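Local coordinates for transcriptional regulator, HTH_3 family (Vibrio cholerae, PDB 1Y9Q), which probably binds DNA through an N-terminal helix-turn-helix domain to regulate transcription, and holds zinc in a C-terminal cupin domain, with D-methionine bound where the two domains meet, at residues A54-I59 and A65-F70; G135-F140 and A171-I176; Q76-E81 and I92-P97. All coordinates share one frame; numbering follows the deposited sequence.

Contact 1: residues A54-I59 and A65-F70; sequences ATLWKI and ASFSAF. With MED (D-methionine), chain C.
One wall of the D-methionine pocket is built here, where the indole of Trp57, on helix 53-63 of the helix-turn-helix domain, is caught between the ligand and Phe67 from the loop that follows the helix. The phenyl ring of Phe67 lies against one indole face as an offset stack with the five-membered ring, centroids 4.5 Å apart and planes only 15° from parallel. Its nearest atom, CD1, comes to 3.3 Å from Trp57 NE1. The stack continues toward the benzo half of the indole through the CB of Phe67, which sits over the six-membered ring, 3.9 Å from its centroid, as a CH-pi contact. The first torsion of Phe67 sets this up: with CG anti to the backbone N (chi1 -179°), the phenyl ring is laid nearly parallel over the pyrrole half while CB stays over the benzo half. Over the opposite face lies the ligand CA, 3.4 Å from Trp57 CE2. The ligand sulfur SD sits at the indole rim beside Trp57 NE1, 3.3 Å away and tilted out of the ring plane.

Leu56, one residue earlier on the helix, packs against both phenylalanines. Its CD2 meets Phe67 CE1 at 3.7 Å, and its carbonyl O approaches the edge of the Phe70 ring, 3.3 Å from CE1. Ile59 joins at the same rim, with CG2 3.8 Å from Phe70 CZ. Beyond these residues Phe70 touches Ile12 of helix 5-22.

The grip is aromatic and aliphatic, with one carbonyl oxygen at a ring edge, and no polar bond joins the segments. Packing on both faces should restrict rotation of the indole, and a helix-turn-helix residue thus helps line the D-methionine site alongside the zinc ligand His122, whose ring it meets.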
# COMPACT_ATOMS: atom_id res chain seq x y z
N ALA A 54 -10.87 -1.21 2.75
CA ALA A 54 -9.89 -0.97 1.69
C ALA A 54 -10.34 -1.58 0.37
O ALA A 54 -10.12 -0.99 -0.70
CB ALA A 54 -8.53 -1.52 2.10
N THR A 55 -10.96 -2.75 0.42
CA THR A 55 -11.42 -3.41 -0.79
C THR A 55 -12.59 -2.62 -1.39
O THR A 55 -12.68 -2.46 -2.61
CB THR A 55 -11.84 -4.86 -0.51
OG1 THR A 55 -10.69 -5.62 -0.12
CG2 THR A 55 -12.45 -5.49 -1.76
N LEU A 56 -13.47 -2.13 -0.51
CA LEU A 56 -14.61 -1.33 -0.95
C LEU A 56 -14.14 -0.11 -1.74
O LEU A 56 -14.68 0.20 -2.80
CB LEU A 56 -15.43 -0.85 0.25
CG LEU A 56 -16.58 -1.72 0.74
CD1 LEU A 56 -16.07 -3.09 1.09
CD2 LEU A 56 -17.25 -1.06 1.94
N TRP A 57 -13.13 0.59 -1.22
CA TRP A 57 -12.62 1.77 -1.92
C TRP A 57 -12.00 1.36 -3.25
O TRP A 57 -12.11 2.06 -4.25
CB TRP A 57 -11.58 2.50 -1.07
CG TRP A 57 -12.19 3.44 -0.07
CD1 TRP A 57 -12.49 3.17 1.24
CD2 TRP A 57 -12.63 4.78 -0.31
NE1 TRP A 57 -13.09 4.26 1.82
CE2 TRP A 57 -13.19 5.26 0.89
CE3 TRP A 57 -12.61 5.62 -1.43
CZ2 TRP A 57 -13.72 6.55 1.01
CZ3 TRP A 57 -13.13 6.90 -1.31
CH2 TRP A 57 -13.68 7.35 -0.10
N LYS A 58 -11.34 0.20 -3.25
CA LYS A 58 -10.71 -0.28 -4.46
C LYS A 58 -11.77 -0.51 -5.54
O LYS A 58 -11.58 -0.14 -6.70
CB LYS A 58 -9.95 -1.57 -4.15
CG LYS A 58 -8.96 -1.97 -5.21
CD LYS A 58 -8.00 -3.02 -4.66
CE LYS A 58 -7.00 -3.43 -5.72
NZ LYS A 58 -6.08 -4.47 -5.21
N ILE A 59 -12.88 -1.12 -5.15
CA ILE A 59 -13.97 -1.40 -6.08
C ILE A 59 -14.64 -0.11 -6.54
O ILE A 59 -14.85 0.10 -7.74
CB ILE A 59 -15.02 -2.33 -5.44
CG1 ILE A 59 -14.38 -3.69 -5.14
CG2 ILE A 59 -16.22 -2.49 -6.37
CD1 ILE A 59 -15.27 -4.63 -4.34
N ALA A 65 -17.17 5.30 -8.73
CA ALA A 65 -18.32 5.55 -7.88
C ALA A 65 -17.82 6.05 -6.53
O ALA A 65 -16.64 5.90 -6.20
CB ALA A 65 -19.12 4.28 -7.68
N SER A 66 -18.71 6.66 -5.76
CA SER A 66 -18.33 7.17 -4.45
C SER A 66 -18.44 6.02 -3.46
O SER A 66 -19.04 4.99 -3.76
CB SER A 66 -19.29 8.27 -4.03
OG SER A 66 -20.60 7.76 -3.90
N PHE A 67 -17.86 6.19 -2.27
CA PHE A 67 -17.93 5.16 -1.24
C PHE A 67 -19.41 5.11 -0.82
O PHE A 67 -19.96 4.03 -0.56
CB PHE A 67 -17.04 5.56 -0.06
CG PHE A 67 -17.02 4.56 1.07
CD1 PHE A 67 -16.23 3.43 1.00
CD2 PHE A 67 -17.79 4.77 2.22
CE1 PHE A 67 -16.19 2.51 2.06
CE2 PHE A 67 -17.76 3.87 3.28
CZ PHE A 67 -16.96 2.73 3.20
N SER A 68 -20.04 6.28 -0.78
CA SER A 68 -21.45 6.40 -0.39
C SER A 68 -22.38 5.59 -1.30
O SER A 68 -23.44 5.15 -0.87
CB SER A 68 -21.89 7.87 -0.44
OG SER A 68 -21.17 8.67 0.47
N ALA A 69 -21.97 5.40 -2.55
CA ALA A 69 -22.77 4.66 -3.52
C ALA A 69 -23.10 3.24 -3.08
O ALA A 69 -24.10 2.66 -3.51
CB ALA A 69 -22.06 4.63 -4.87
N PHE A 70 -22.26 2.67 -2.22
CA PHE A 70 -22.49 1.31 -1.73
C PHE A 70 -23.72 1.21 -0.82
O PHE A 70 -24.14 0.10 -0.48
CB PHE A 70 -21.26 0.80 -0.99
CG PHE A 70 -20.19 0.26 -1.89
CD1 PHE A 70 -18.94 0.86 -1.95
CD2 PHE A 70 -20.45 -0.86 -2.69
CE1 PHE A 70 -17.94 0.36 -2.79
CE2 PHE A 70 -19.46 -1.36 -3.54
CZ PHE A 70 -18.21 -0.75 -3.59
N MED C . -10.24 7.65 2.02
CA MED C . -10.60 6.45 2.82
C MED C . -9.55 5.34 2.65
O MED C . -8.55 5.47 1.94
CB MED C . -10.76 6.86 4.30
CG MED C . -11.15 5.82 5.34
SD MED C . -12.86 5.35 4.94
CE MED C . -13.74 6.83 5.21
OXT MED C . -9.70 4.27 3.24

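Contact 2: residues G135-F140 and A171-I176; sequences GIMKVF and AVFQNI. With MED (D-methionine), chain C.
A selenium atom sits over an aromatic face: residue 137 is a selenomethionine, and its SE makes a Met-aromatic contact with Phe173, 31° off the ring normal. The closest ring atom to Met137 SE is Phe173 CD2, at 3.5 Å. The terminal methyl goes further in over the same ring, CE of Met137 lying 3.8 Å from the Phe173 centroid and only 15° off the normal, a CH-pi contact. A bend at the last torsion of Met137 (chi3 -67°) turns the methyl across the ring after the extended run CA-CB-CG-SE. Nearer the start of each strand the packing is slighter, with Met137 CB 4.1 Å from Ala171 CB.

Strands 137-141 and 171-178 belong to the two different sheets of the cupin beta-sandwich, so these side chains meet in its interior. Met137 also touches Val132 and Tyr164, the latter a zinc ligand, while Phe173 is flanked by Ile130 of strand 127-134 and by Ile109 and Leu111 of strand 104-111.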
# COMPACT_ATOMS: atom_id res chain seq x y z
N GLY A 135 -5.46 13.19 19.30
CA GLY A 135 -4.29 12.33 19.21
C GLY A 135 -3.25 12.71 18.18
O GLY A 135 -3.22 13.83 17.67
N ILE A 136 -2.37 11.75 17.90
CA ILE A 136 -1.30 11.93 16.94
C ILE A 136 -1.45 10.82 15.90
O ILE A 136 -1.69 9.67 16.24
CB ILE A 136 0.08 11.79 17.63
CG1 ILE A 136 0.27 12.93 18.64
CG2 ILE A 136 1.20 11.81 16.59
CD1 ILE A 136 1.55 12.82 19.44
N MSE A 137 -1.33 11.19 14.63
CA MSE A 137 -1.47 10.22 13.55
C MSE A 137 -0.48 10.54 12.44
O MSE A 137 0.16 11.59 12.46
CB MSE A 137 -2.89 10.27 12.99
CG MSE A 137 -3.13 11.48 12.10
SE MSE A 137 -4.83 11.45 11.21
CE MSE A 137 -4.52 9.93 10.03
N LYS A 138 -0.35 9.63 11.47
CA LYS A 138 0.53 9.87 10.33
C LYS A 138 -0.22 9.51 9.05
O LYS A 138 -1.06 8.62 9.05
CB LYS A 138 1.84 9.08 10.45
CG LYS A 138 1.69 7.60 10.76
CD LYS A 138 3.07 6.95 10.84
CE LYS A 138 2.99 5.45 11.12
NZ LYS A 138 4.36 4.85 11.15
N VAL A 139 0.08 10.22 7.97
CA VAL A 139 -0.59 9.99 6.69
C VAL A 139 0.46 9.73 5.63
O VAL A 139 1.40 10.51 5.48
CB VAL A 139 -1.42 11.22 6.28
CG1 VAL A 139 -2.15 10.95 4.97
CG2 VAL A 139 -2.42 11.56 7.38
N PHE A 140 0.30 8.65 4.87
CA PHE A 140 1.27 8.30 3.84
C PHE A 140 0.85 8.71 2.42
O PHE A 140 -0.28 8.49 2.00
CB PHE A 140 1.52 6.79 3.87
CG PHE A 140 2.64 6.34 2.97
CD1 PHE A 140 3.96 6.31 3.44
CD2 PHE A 140 2.39 5.95 1.66
CE1 PHE A 140 4.99 5.88 2.61
CE2 PHE A 140 3.42 5.52 0.83
CZ PHE A 140 4.73 5.49 1.31
N ALA A 171 -6.73 7.91 17.75
CA ALA A 171 -6.64 9.13 16.97
C ALA A 171 -7.94 9.28 16.22
O ALA A 171 -8.50 8.30 15.73
CB ALA A 171 -5.48 9.07 16.00
N VAL A 172 -8.44 10.51 16.16
CA VAL A 172 -9.68 10.80 15.46
C VAL A 172 -9.39 11.93 14.50
O VAL A 172 -8.71 12.89 14.85
CB VAL A 172 -10.78 11.26 16.44
CG1 VAL A 172 -12.08 11.53 15.68
CG2 VAL A 172 -11.01 10.19 17.51
N PHE A 173 -9.89 11.81 13.27
CA PHE A 173 -9.65 12.86 12.28
C PHE A 173 -10.79 12.99 11.29
O PHE A 173 -11.51 12.02 11.03
CB PHE A 173 -8.34 12.59 11.53
CG PHE A 173 -8.34 11.32 10.70
CD1 PHE A 173 -8.56 11.37 9.32
CD2 PHE A 173 -8.07 10.09 11.28
CE1 PHE A 173 -8.52 10.21 8.55
CE2 PHE A 173 -8.03 8.92 10.52
CZ PHE A 173 -8.25 8.99 9.14
N GLN A 174 -10.96 14.19 10.75
CA GLN A 174 -12.00 14.41 9.77
C GLN A 174 -11.35 14.14 8.42
O GLN A 174 -10.21 14.55 8.17
CB GLN A 174 -12.49 15.86 9.78
CG GLN A 174 -13.57 16.09 8.72
CD GLN A 174 -13.88 17.56 8.49
OE1 GLN A 174 -13.03 18.31 8.02
NE2 GLN A 174 -15.10 17.96 8.82
N ASN A 175 -12.06 13.43 7.55
CA ASN A 175 -11.54 13.13 6.23
C ASN A 175 -12.53 13.60 5.18
O ASN A 175 -13.66 13.13 5.13
CB ASN A 175 -11.30 11.62 6.11
CG ASN A 175 -10.71 11.21 4.76
OD1 ASN A 175 -9.89 11.93 4.18
ND2 ASN A 175 -11.10 10.04 4.28
N ILE A 176 -12.11 14.56 4.36
CA ILE A 176 -12.95 15.06 3.27
C ILE A 176 -12.42 14.42 1.99
O ILE A 176 -11.23 14.56 1.68
CB ILE A 176 -12.84 16.60 3.13
CG1 ILE A 176 -13.43 17.29 4.35
CG2 ILE A 176 -13.54 17.05 1.85
CD1 ILE A 176 -13.15 18.78 4.38
N MED C . -10.24 7.65 2.02
CA MED C . -10.60 6.45 2.82
C MED C . -9.55 5.34 2.65
O MED C . -8.55 5.47 1.94
CB MED C . -10.76 6.86 4.30
CG MED C . -11.15 5.82 5.34
SD MED C . -12.86 5.35 4.94
CE MED C . -13.74 6.83 5.21
OXT MED C . -9.70 4.27 3.24

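Contact 3: residues Q76-E81 and I92-P97; sequences QLLSSE and IHTLFP. With MED (D-methionine), chain C.
This is a side-chain and water-mediated contact between the short, weakly bonded helix 76-80 and strand 90-99, at one margin of the five-stranded sheet within the chain, with Leu78 packed against Thr94 and Pro97. The isobutyl group of Leu78 reaches the strand by two branches. CD1 lies against the hydroxyl of Thr94, 3.4 Å from OG1, and CD2 meets the ring of Pro97 at 3.7 Å from CB. With its CG anti to the backbone N (chi1 -166°), Leu78 carries both methyls over to the strand, where its CG also rests 3.8 Å from Thr94 CG2. Leu78 and Thr94 cross at about a right angle. Ser68 touches both Leu78 and Pro97, tying this packing to the loop after helix 53-63.

A bound water links the backbones beside the leucine. It lies in hydrogen-bonding geometry to Leu78 O (2.6 Å) and Glu81 O (2.7 Å), though with more acceptors nearby than it has protons, and it accepts from Thr94 N at 3.0 Å, so a strand N-H is satisfied without a direct bond to the helix. Thr94 OG1 lies 2.9 Å from the same water.

Strand 90-99 is not straight: Leu95 and Phe96 both face Ile106 of strand 104-111 in a classic beta bulge, and the chain turns a corner there. Thr94 before the bulge and Pro97 after it both point toward the helix.

At the other end of the segment the strand enters the ligand site. Ile92 turns the end of its side chain away from the helix, chi2 -59° folding CD1 round to lie 3.8 Å from SD of the D-methionine. Phe107 and Ile109 of the adjacent strand touch the same isoleucine.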
# COMPACT_ATOMS: atom_id res chain seq x y z
N GLN A 76 -30.11 5.81 4.62
CA GLN A 76 -30.14 5.84 6.08
C GLN A 76 -29.03 5.01 6.74
O GLN A 76 -28.44 5.43 7.73
CB GLN A 76 -31.50 5.33 6.58
CG GLN A 76 -31.61 5.19 8.09
CD GLN A 76 -32.92 4.54 8.52
OE1 GLN A 76 -34.00 5.08 8.29
NE2 GLN A 76 -32.82 3.37 9.15
N LEU A 77 -28.75 3.84 6.17
CA LEU A 77 -27.73 2.93 6.70
C LEU A 77 -26.37 3.58 6.90
O LEU A 77 -25.68 3.29 7.88
CB LEU A 77 -27.56 1.73 5.77
CG LEU A 77 -28.75 0.78 5.62
CD1 LEU A 77 -28.39 -0.32 4.64
CD2 LEU A 77 -29.11 0.19 6.98
N LEU A 78 -25.98 4.44 5.97
CA LEU A 78 -24.68 5.10 6.02
C LEU A 78 -24.44 5.87 7.32
O LEU A 78 -23.37 5.75 7.92
CB LEU A 78 -24.54 6.03 4.81
CG LEU A 78 -23.17 6.59 4.45
CD1 LEU A 78 -22.13 5.48 4.43
CD2 LEU A 78 -23.25 7.28 3.10
N SER A 79 -25.44 6.63 7.77
CA SER A 79 -25.30 7.41 9.00
C SER A 79 -25.21 6.55 10.27
O SER A 79 -24.86 7.04 11.33
CB SER A 79 -26.47 8.39 9.14
OG SER A 79 -27.68 7.70 9.38
N SER A 80 -25.55 5.26 10.15
CA SER A 80 -25.50 4.36 11.30
C SER A 80 -24.37 3.34 11.19
O SER A 80 -23.98 2.72 12.18
CB SER A 80 -26.84 3.62 11.44
OG SER A 80 -27.88 4.53 11.77
N GLU A 81 -23.84 3.16 9.98
CA GLU A 81 -22.76 2.21 9.74
C GLU A 81 -21.44 2.78 10.26
O GLU A 81 -20.69 3.42 9.52
CB GLU A 81 -22.66 1.91 8.24
CG GLU A 81 -21.69 0.80 7.87
CD GLU A 81 -22.02 -0.53 8.53
OE1 GLU A 81 -23.17 -0.70 8.99
OE2 GLU A 81 -21.14 -1.41 8.58
N ILE A 92 -16.01 4.37 11.17
CA ILE A 92 -16.37 5.42 10.22
C ILE A 92 -17.69 6.11 10.57
O ILE A 92 -18.72 5.46 10.70
CB ILE A 92 -16.53 4.85 8.79
CG1 ILE A 92 -15.36 3.94 8.43
CG2 ILE A 92 -16.64 5.99 7.78
CD1 ILE A 92 -14.02 4.61 8.49
N HIS A 93 -17.64 7.43 10.72
CA HIS A 93 -18.85 8.19 11.01
C HIS A 93 -19.07 9.14 9.83
O HIS A 93 -18.38 10.15 9.71
CB HIS A 93 -18.70 9.01 12.30
CG HIS A 93 -19.91 9.81 12.64
ND1 HIS A 93 -19.87 10.90 13.49
CD2 HIS A 93 -21.20 9.70 12.25
CE1 HIS A 93 -21.08 11.42 13.60
NE2 HIS A 93 -21.91 10.71 12.85
N THR A 94 -20.01 8.80 8.96
CA THR A 94 -20.28 9.64 7.80
C THR A 94 -21.05 10.90 8.20
O THR A 94 -22.20 10.83 8.63
CB THR A 94 -21.08 8.87 6.72
OG1 THR A 94 -20.36 7.71 6.32
CG2 THR A 94 -21.32 9.76 5.50
N LEU A 95 -20.40 12.05 8.06
CA LEU A 95 -21.02 13.33 8.40
C LEU A 95 -21.86 13.82 7.22
O LEU A 95 -22.96 14.35 7.40
CB LEU A 95 -19.96 14.38 8.73
CG LEU A 95 -18.97 14.09 9.86
CD1 LEU A 95 -18.04 15.28 10.03
CD2 LEU A 95 -19.73 13.81 11.16
N PHE A 96 -21.33 13.65 6.02
CA PHE A 96 -22.01 14.08 4.81
C PHE A 96 -21.77 13.07 3.70
O PHE A 96 -20.63 12.88 3.26
CB PHE A 96 -21.48 15.44 4.35
CG PHE A 96 -21.84 16.58 5.26
CD1 PHE A 96 -23.07 17.21 5.15
CD2 PHE A 96 -20.94 17.02 6.22
CE1 PHE A 96 -23.41 18.28 5.98
CE2 PHE A 96 -21.26 18.09 7.06
CZ PHE A 96 -22.51 18.72 6.94
N PRO A 97 -22.83 12.39 3.24
CA PRO A 97 -22.70 11.41 2.16
C PRO A 97 -22.40 12.14 0.86
O PRO A 97 -22.71 13.33 0.72
CB PRO A 97 -24.07 10.73 2.15
CG PRO A 97 -24.98 11.84 2.54
CD PRO A 97 -24.23 12.48 3.69
N MED C . -10.24 7.65 2.02
CA MED C . -10.60 6.45 2.82
C MED C . -9.55 5.34 2.65
O MED C . -8.55 5.47 1.94
CB MED C . -10.76 6.86 4.30
CG MED C . -11.15 5.82 5.34
SD MED C . -12.86 5.35 4.94
CE MED C . -13.74 6.83 5.21
OXT MED C . -9.70 4.27 3.24
O HOH W 1 -20.86 5.93 8.56

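All three contacts are largely buried, but their surroundings differ. The centre of contact 1 lies about 6 Å from the centre of the chain, where the helix-turn-helix domain faces the cupin; contact 2 is cupin interior, and contact 3 joins a linking helix to an outer strand, with the exposed Pro97 at its margin. Aromatic rings dominate contact 1, selenium over a ring marks contact 2, and contact 3 combines aliphatic packing with a water. Contacts 2 and 3 reach the same five-stranded sheet, meeting through Gln174 and Leu95, while Ser68 joins contact 1 to contact 3. Each range pair also touches D-methionine, by Trp57, Asn175 and Ile92 respectively.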